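Local structure of FAD-dependent pyridine nucleotide-disulphide oxidoreductase (Desulfovibrio vulgaris, 3IWA) at residues T221-V226 with D241-D246; G335-W340 with S350-T355; L388-D393 with L400-F405. The protein probably catalyses electron transfer from a reduced pyridine nucleotide through bound FAD. All coordinates share one frame; numbering follows the deposited sequence.

Contact 1: residues T221-V226 with D241-D246; sequences TGEKVV and DKRTLD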
loop_
_atom_site.group_PDB
_atom_site.type_symbol
_atom_site.label_atom_id
_atom_site.label_comp_id
_atom_site.label_asym_id
_atom_site.label_seq_id
_atom_site.Cartn_x
_atom_site.Cartn_y
_atom_site.Cartn_z
ATOM N N THR A 221 32.262 -7.051 4.528
ATOM C CA THR A 221 31.849 -7.358 3.160
ATOM C C THR A 221 33.058 -7.648 2.254
ATOM O O THR A 221 34.211 -7.408 2.618
ATOM C CB THR A 221 30.977 -6.200 2.571
ATOM O OG1 THR A 221 31.637 -4.941 2.734
ATOM C CG2 THR A 221 29.624 -6.138 3.282
ATOM N N GLY A 222 32.801 -8.149 1.058
ATOM C CA GLY A 222 33.866 -8.608 0.209
ATOM C C GLY A 222 34.820 -9.565 0.915
ATOM O O GLY A 222 36.019 -9.544 0.648
ATOM N N GLU A 223 34.277 -10.436 1.777
ATOM C CA GLU A 223 35.081 -11.295 2.638
ATOM C C GLU A 223 34.595 -12.736 2.630
ATOM O O GLU A 223 33.414 -13.007 2.843
ATOM C CB GLU A 223 35.074 -10.734 4.045
ATOM C CG GLU A 223 36.107 -11.395 4.950
ATOM C CD GLU A 223 36.557 -10.539 6.094
ATOM O OE1 GLU A 223 36.527 -9.300 5.999
ATOM O OE2 GLU A 223 36.998 -11.133 7.097
ATOM N N LYS A 224 35.527 -13.654 2.366
ATOM C CA LYS A 224 35.220 -15.062 2.112
ATOM C C LYS A 224 35.614 -15.937 3.296
ATOM O O LYS A 224 36.660 -15.713 3.905
ATOM C CB LYS A 224 35.958 -15.562 0.856
ATOM C CG LYS A 224 35.751 -17.065 0.573
ATOM C CD LYS A 224 36.405 -17.559 -0.740
ATOM C CE LYS A 224 35.629 -18.751 -1.352
ATOM N NZ LYS A 224 35.970 -19.073 -2.793
ATOM N N VAL A 225 34.799 -16.953 3.584
ATOM C CA VAL A 225 35.094 -17.896 4.649
ATOM C C VAL A 225 36.029 -18.948 4.045
ATOM O O VAL A 225 35.711 -19.578 3.028
ATOM C CB VAL A 225 33.814 -18.567 5.262
ATOM C CG1 VAL A 225 34.209 -19.708 6.174
ATOM C CG2 VAL A 225 32.969 -17.578 6.025
ATOM N N VAL A 226 37.182 -19.118 4.683
ATOM C CA VAL A 226 38.207 -20.048 4.207
ATOM C C VAL A 226 38.189 -21.380 4.950
ATOM O O VAL A 226 38.364 -22.432 4.330
ATOM C CB VAL A 226 39.607 -19.396 4.245
ATOM C CG1 VAL A 226 40.684 -20.439 4.408
ATOM C CG2 VAL A 226 39.839 -18.587 2.946
ATOM N N ASP A 241 39.517 -14.974 4.448
ATOM C CA ASP A 241 40.690 -14.604 3.637
ATOM C C ASP A 241 41.336 -13.289 4.094
ATOM O O ASP A 241 42.364 -12.858 3.541
ATOM C CB ASP A 241 40.363 -14.548 2.126
ATOM C CG ASP A 241 39.259 -13.518 1.760
ATOM O OD1 ASP A 241 38.549 -12.989 2.661
ATOM O OD2 ASP A 241 39.095 -13.256 0.541
ATOM N N LYS A 242 40.757 -12.655 5.106
ATOM C CA LYS A 242 41.269 -11.391 5.608
ATOM C C LYS A 242 41.582 -11.357 7.109
ATOM O O LYS A 242 42.286 -10.450 7.561
ATOM C CB LYS A 242 40.267 -10.293 5.267
ATOM C CG LYS A 242 40.133 -10.069 3.745
ATOM C CD LYS A 242 39.434 -8.747 3.424
ATOM C CE LYS A 242 39.050 -8.655 1.931
ATOM N NZ LYS A 242 38.140 -7.476 1.598
ATOM N N ARG A 243 41.050 -12.309 7.885
ATOM C CA ARG A 243 41.238 -12.293 9.331
ATOM C C ARG A 243 40.848 -13.606 9.988
ATOM O O ARG A 243 40.361 -14.532 9.331
ATOM C CB ARG A 243 40.472 -11.121 9.975
ATOM C CG ARG A 243 38.961 -11.368 10.227
ATOM C CD ARG A 243 38.113 -10.076 10.188
ATOM N NE ARG A 243 38.141 -9.463 8.853
ATOM C CZ ARG A 243 38.519 -8.210 8.572
ATOM N NH1 ARG A 243 38.500 -7.789 7.320
ATOM N NH2 ARG A 243 38.892 -7.359 9.518
ATOM N N THR A 244 41.079 -13.655 11.297
ATOM C CA THR A 244 40.635 -14.744 12.159
ATOM C C THR A 244 39.647 -14.168 13.178
ATOM O O THR A 244 39.943 -13.164 13.831
ATOM C CB THR A 244 41.825 -15.416 12.900
ATOM O OG1 THR A 244 42.667 -16.075 11.946
ATOM C CG2 THR A 244 41.333 -16.450 13.945
ATOM N N LEU A 245 38.465 -14.788 13.282
ATOM C CA LEU A 245 37.432 -14.360 14.228
ATOM C C LEU A 245 37.175 -15.496 15.192
ATOM O O LEU A 245 37.044 -16.652 14.795
ATOM C CB LEU A 245 36.120 -14.028 13.500
ATOM C CG LEU A 245 36.129 -12.895 12.470
ATOM C CD1 LEU A 245 35.009 -13.054 11.474
ATOM C CD2 LEU A 245 36.062 -11.535 13.157
ATOM N N ASP A 246 37.112 -15.171 16.465
ATOM C CA ASP A 246 36.664 -16.148 17.452
ATOM C C ASP A 246 35.132 -16.272 17.372
ATOM O O ASP A 246 34.426 -15.259 17.386
ATOM C CB ASP A 246 37.073 -15.730 18.882
ATOM C CG ASP A 246 38.594 -15.751 19.119
ATOM O OD1 ASP A 246 39.257 -16.772 18.832
ATOM O OD2 ASP A 246 39.105 -14.745 19.650
#
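R243 meets E223 side-on, giving one nitrogen to each carboxylate oxygen. R243 NE uses the syn lone pair of E223 OE2 at 2.7 Å, with an N-H...O angle of 163°, and OE2 lies in the guanidinium plane. The second bond, from R243 NH1 to E223 OE1 at 2.8 Å, is more bent, with OE1 tilted from the guanidinium plane. The carboxylate and guanidinium planes are nearly coplanar, and the paired bonds fix the rotation of both groups. A bend at chi3 (64°) turns the arginine tip back toward the glutamate, while E223 OE2 has a further donor in the hydroxyl of T240. This charge pair fastens the turn between strands 235-240 and 244-246 to the loop leading into strand 225-230, in a three-stranded antiparallel meander whose middle strand is 235-240. D241 joins the same loop from the start of the turn. Its backbone N bonds to K224 O at 3.0 Å, and its carboxylate atom OD1 accepts K224 N at 3.1 Å from above the carboxylate plane. One residue thus satisfies both backbone polar atoms of K224, a task suited to the short aspartate side chain, whose CG sits between backbone N and carbonyl carbon (chi1 60°). K242 runs extended alongside E223, its CB 3.8 Å from E223 CD, and delivers NZ to G222 O at 3.1 Å, above the carbonyl plane. The positive phi of G222 favours glycine there. Beyond it, T221 OG1 is bonded to R209.

Contact 2: residues G335-W340 with S350-T355; sequences GAVGSW and SGAGLT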
loop_
_atom_site.group_PDB
_atom_site.type_symbol
_atom_site.label_atom_id
_atom_site.label_comp_id
_atom_site.label_asym_id
_atom_site.label_seq_id
_atom_site.Cartn_x
_atom_site.Cartn_y
_atom_site.Cartn_z
ATOM N N GLY A 335 2.263 -16.289 -8.781
ATOM C CA GLY A 335 3.702 -16.061 -8.718
ATOM C C GLY A 335 3.975 -15.022 -7.659
ATOM O O GLY A 335 3.144 -14.791 -6.798
ATOM N N ALA A 336 5.117 -14.353 -7.763
ATOM C CA ALA A 336 5.515 -13.378 -6.776
ATOM C C ALA A 336 6.359 -12.266 -7.385
ATOM O O ALA A 336 6.932 -12.426 -8.487
ATOM C CB ALA A 336 6.254 -14.050 -5.658
ATOM N N VAL A 337 6.401 -11.139 -6.665
ATOM C CA VAL A 337 7.343 -10.079 -6.944
ATOM C C VAL A 337 8.426 -9.904 -5.873
ATOM O O VAL A 337 9.360 -9.148 -6.099
ATOM C CB VAL A 337 6.627 -8.719 -7.196
ATOM C CG1 VAL A 337 5.627 -8.864 -8.357
ATOM C CG2 VAL A 337 5.964 -8.199 -5.938
ATOM N N GLY A 338 8.317 -10.568 -4.729
ATOM C CA GLY A 338 9.408 -10.540 -3.738
ATOM C C GLY A 338 9.385 -9.440 -2.666
ATOM O O GLY A 338 10.414 -8.964 -2.225
ATOM N N SER A 339 8.207 -9.043 -2.235
ATOM C CA SER A 339 8.073 -8.085 -1.170
ATOM C C SER A 339 8.764 -8.542 0.109
ATOM O O SER A 339 8.718 -9.705 0.449
ATOM C CB SER A 339 6.589 -7.898 -0.898
ATOM O OG SER A 339 5.924 -7.579 -2.093
ATOM N N TRP A 340 9.357 -7.626 0.850
ATOM C CA TRP A 340 10.089 -8.000 2.062
ATOM C C TRP A 340 10.177 -6.796 2.992
ATOM O O TRP A 340 10.004 -5.665 2.572
ATOM C CB TRP A 340 11.508 -8.510 1.725
ATOM C CG TRP A 340 12.344 -7.481 1.002
ATOM C CD1 TRP A 340 12.377 -7.257 -0.332
ATOM C CD2 TRP A 340 13.211 -6.499 1.592
ATOM N NE1 TRP A 340 13.231 -6.200 -0.618
ATOM C CE2 TRP A 340 13.713 -5.701 0.560
ATOM C CE3 TRP A 340 13.557 -6.178 2.905
ATOM C CZ2 TRP A 340 14.613 -4.642 0.798
ATOM C CZ3 TRP A 340 14.430 -5.134 3.127
ATOM C CH2 TRP A 340 14.966 -4.397 2.079
ATOM N N SER A 350 12.591 -1.963 3.610
ATOM C CA SER A 350 11.518 -2.701 2.950
ATOM C C SER A 350 11.593 -2.513 1.453
ATOM O O SER A 350 12.203 -1.577 1.001
ATOM C CB SER A 350 10.160 -2.251 3.492
ATOM O OG SER A 350 9.162 -3.119 3.013
ATOM N N GLY A 351 10.992 -3.422 0.690
ATOM C CA GLY A 351 11.087 -3.406 -0.791
ATOM C C GLY A 351 10.304 -4.508 -1.537
ATOM O O GLY A 351 9.619 -5.307 -0.941
ATOM N N ALA A 352 10.400 -4.516 -2.849
ATOM C CA ALA A 352 9.693 -5.464 -3.695
ATOM C C ALA A 352 10.281 -5.360 -5.062
ATOM O O ALA A 352 10.696 -4.298 -5.443
ATOM C CB ALA A 352 8.183 -5.184 -3.752
ATOM N N GLY A 353 10.301 -6.458 -5.795
ATOM C CA GLY A 353 10.787 -6.453 -7.140
ATOM C C GLY A 353 12.314 -6.380 -7.155
ATOM O O GLY A 353 12.990 -6.753 -6.184
ATOM N N LEU A 354 12.837 -5.855 -8.252
ATOM C CA LEU A 354 14.272 -5.825 -8.488
ATOM C C LEU A 354 14.957 -4.604 -7.920
ATOM O O LEU A 354 14.383 -3.515 -7.873
ATOM C CB LEU A 354 14.550 -5.862 -9.975
ATOM C CG LEU A 354 13.875 -6.978 -10.741
ATOM C CD1 LEU A 354 14.117 -6.806 -12.230
ATOM C CD2 LEU A 354 14.373 -8.311 -10.227
ATOM N N THR A 355 16.193 -4.803 -7.478
ATOM C CA THR A 355 17.068 -3.692 -7.172
ATOM C C THR A 355 17.684 -3.272 -8.499
ATOM O O THR A 355 17.600 -3.990 -9.449
ATOM C CB THR A 355 18.206 -4.084 -6.197
ATOM O OG1 THR A 355 19.119 -4.970 -6.862
ATOM C CG2 THR A 355 17.658 -4.734 -4.880
HETATM O O HOH W 1 13.874 -5.321 -3.326
#
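W340 lays one face of its indole over the backbone of S350 and G351, with G351 N 3.6 Å above the plane and over the ring centre. Glycine suits this position, since a beta carbon would collide with the indole. With chi1 at 60° the indole swings over the partner strand instead of away from it. Their backbones form an antiparallel hydrogen-bonded pair: W340 N donates to G351 O at 2.9 Å and G351 N to W340 O at 3.1 Å. That second carbonyl also accepts S350 OG at 2.7 Å, so two donors grip it. Earlier in the chain, V337 O takes G353 N at 2.9 Å, and V337 CG2 packs on A352 CB. At the ring edge a water accepts from W340 NE1 at 2.9 Å. Further out, F199 meets the indole edge-to-face, and helix 409-423 packs on S339, S350 and A352. The carboxylate of E436 of the second subunit accepts V337 N and G338 N, and its backbone O bonds to S339 OG. The pairing joins edge strand 340-343 to strand 348-353 in the antiparallel sheet of the dimerisation domain.

Contact 3: residues L388-D393 with L400-F405; sequences LQLVVD and LGIQGF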
loop_
_atom_site.group_PDB
_atom_site.type_symbol
_atom_site.label_atom_id
_atom_site.label_comp_id
_atom_site.label_asym_id
_atom_site.label_seq_id
_atom_site.Cartn_x
_atom_site.Cartn_y
_atom_site.Cartn_z
ATOM N N LEU A 388 13.274 6.561 -0.398
ATOM C CA LEU A 388 12.781 5.610 -1.372
ATOM C C LEU A 388 13.696 5.582 -2.576
ATOM O O LEU A 388 14.167 6.627 -3.027
ATOM C CB LEU A 388 11.405 6.011 -1.903
ATOM C CG LEU A 388 10.217 5.978 -0.970
ATOM C CD1 LEU A 388 8.940 6.225 -1.806
ATOM C CD2 LEU A 388 10.182 4.639 -0.185
ATOM N N GLN A 389 13.850 4.391 -3.148
ATOM C CA GLN A 389 14.531 4.227 -4.404
ATOM C C GLN A 389 13.606 3.442 -5.322
ATOM O O GLN A 389 12.997 2.467 -4.895
ATOM C CB GLN A 389 15.881 3.517 -4.193
ATOM C CG GLN A 389 16.868 4.274 -3.251
ATOM C CD GLN A 389 18.318 3.682 -3.225
ATOM O OE1 GLN A 389 19.273 4.341 -2.806
ATOM N NE2 GLN A 389 18.460 2.461 -3.657
ATOM N N LEU A 390 13.488 3.893 -6.567
ATOM C CA LEU A 390 12.555 3.375 -7.527
ATOM C C LEU A 390 13.369 2.906 -8.695
ATOM O O LEU A 390 14.253 3.641 -9.154
ATOM C CB LEU A 390 11.582 4.477 -7.973
ATOM C CG LEU A 390 10.293 4.110 -8.724
ATOM C CD1 LEU A 390 9.294 3.433 -7.756
ATOM C CD2 LEU A 390 9.612 5.378 -9.421
ATOM N N VAL A 391 13.097 1.687 -9.166
ATOM C CA VAL A 391 13.896 1.082 -10.227
ATOM C C VAL A 391 13.087 1.030 -11.472
ATOM O O VAL A 391 12.020 0.459 -11.494
ATOM C CB VAL A 391 14.402 -0.337 -9.849
ATOM C CG1 VAL A 391 15.319 -0.840 -10.891
ATOM C CG2 VAL A 391 15.128 -0.328 -8.498
ATOM N N VAL A 392 13.607 1.622 -12.540
ATOM C CA VAL A 392 12.818 1.907 -13.738
ATOM C C VAL A 392 13.521 1.413 -14.989
ATOM O O VAL A 392 14.716 1.647 -15.168
ATOM C CB VAL A 392 12.610 3.433 -13.874
ATOM C CG1 VAL A 392 11.870 3.759 -15.148
ATOM C CG2 VAL A 392 11.889 3.980 -12.656
ATOM N N ASP A 393 12.785 0.764 -15.881
ATOM C CA ASP A 393 13.339 0.406 -17.148
ATOM C C ASP A 393 13.268 1.593 -18.111
ATOM O O ASP A 393 12.182 2.052 -18.400
ATOM C CB ASP A 393 12.561 -0.746 -17.766
ATOM C CG ASP A 393 13.183 -1.232 -19.074
ATOM O OD1 ASP A 393 14.422 -1.325 -19.105
ATOM O OD2 ASP A 393 12.447 -1.534 -20.037
ATOM N N LEU A 400 10.353 -1.527 -12.066
ATOM C CA LEU A 400 10.795 -2.904 -11.857
ATOM C C LEU A 400 10.907 -3.255 -10.374
ATOM O O LEU A 400 11.071 -4.423 -10.013
ATOM C CB LEU A 400 12.150 -3.150 -12.553
ATOM C CG LEU A 400 12.247 -2.863 -14.059
ATOM C CD1 LEU A 400 13.678 -2.923 -14.657
ATOM C CD2 LEU A 400 11.299 -3.754 -14.838
ATOM N N GLY A 401 10.881 -2.234 -9.534
ATOM C CA GLY A 401 11.126 -2.402 -8.133
ATOM C C GLY A 401 11.156 -1.105 -7.366
ATOM O O GLY A 401 11.220 -0.007 -7.943
ATOM N N ILE A 402 11.117 -1.259 -6.048
ATOM C CA ILE A 402 11.079 -0.180 -5.133
ATOM C C ILE A 402 11.673 -0.694 -3.832
ATOM O O ILE A 402 11.375 -1.815 -3.449
ATOM C CB ILE A 402 9.648 0.362 -4.953
ATOM C CG1 ILE A 402 9.682 1.592 -4.078
ATOM C CG2 ILE A 402 8.683 -0.685 -4.366
ATOM C CD1 ILE A 402 8.391 2.351 -4.047
ATOM N N GLN A 403 12.572 0.096 -3.220
ATOM C CA GLN A 403 13.076 -0.176 -1.892
ATOM C C GLN A 403 13.177 1.082 -1.044
ATOM O O GLN A 403 13.158 2.151 -1.542
ATOM C CB GLN A 403 14.453 -0.772 -1.967
ATOM C CG GLN A 403 14.547 -2.067 -2.705
ATOM C CD GLN A 403 14.705 -1.877 -4.136
ATOM O OE1 GLN A 403 15.435 -0.999 -4.556
ATOM N NE2 GLN A 403 14.037 -2.709 -4.934
ATOM N N GLY A 404 13.319 0.946 0.259
ATOM C CA GLY A 404 13.438 2.112 1.097
ATOM C C GLY A 404 13.996 1.828 2.471
ATOM O O GLY A 404 14.101 0.666 2.886
ATOM N N PHE A 405 14.310 2.908 3.183
ATOM C CA PHE A 405 14.738 2.822 4.562
ATOM C C PHE A 405 14.167 3.999 5.340
ATOM O O PHE A 405 14.059 5.105 4.821
ATOM C CB PHE A 405 16.268 2.796 4.612
ATOM C CG PHE A 405 16.847 2.719 5.994
ATOM C CD1 PHE A 405 17.239 1.511 6.526
ATOM C CD2 PHE A 405 17.044 3.860 6.733
ATOM C CE1 PHE A 405 17.821 1.429 7.770
ATOM C CE2 PHE A 405 17.611 3.784 8.000
ATOM C CZ PHE A 405 17.998 2.559 8.512
#
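V391 and L400 meet where the hairpin's pairing is irregular, and with Q403 they have the largest buried areas of the contact. L400 N donates to V391 O at 2.7 Å, almost straight at 174°, while V391 N bonds to G401 O at 2.8 Å. Two residues, L400 and G401, therefore face the single V391, a classic beta bulge. G401, which has no side chain, brings its O to 3.7 Å from V391 CB. L400 extends its CD1 along the other strand to within 4.0 Å of D393 CB. On the face shared with V391, the chain of Q403 bends at chi2 (86°), bringing OE1 4.0 Å from V391 CG2. A long, flexible amide suits this place, as it packs its chain while its NE2 donates to L354 O, just past the end of strand 348-353. The Q403 backbone forms a hydrogen-bonded pair with Q389, which donates its N to Q403 O at 2.8 Å. The opposite face carries L390 and I402, whose CD1 atoms meet at 4.0 Å as the chains cross, with L390 resting on A457 of helix 449-461. The whole is a bulged antiparallel beta hairpin in the sheet of the dimerisation domain.

Overall arrangement
From the N terminus, contact 1 comes first, bringing the start of strand 225-230 and the turn into strand 244-246 together at the end of strand 235-240, beside the parallel sheet that holds strands 161-165 and 185-189. After helix 314-326 the chain enters contact 2, which closes the hairpin of strands 340-343 and 348-353. Contact 3 follows with the hairpin of strands 386-393 and 399-406, closing the short connection 394-398. The three are in series, none nested or crossed. Contacts 2 and 3 share one antiparallel sheet, their centres about 10 Å apart: S350 O and G404 N, and L354 N and L400 O, are each 2.9 Å apart, probable hydrogen bonds. Contact 1 stands apart, its nearest atoms about 15 Å from either.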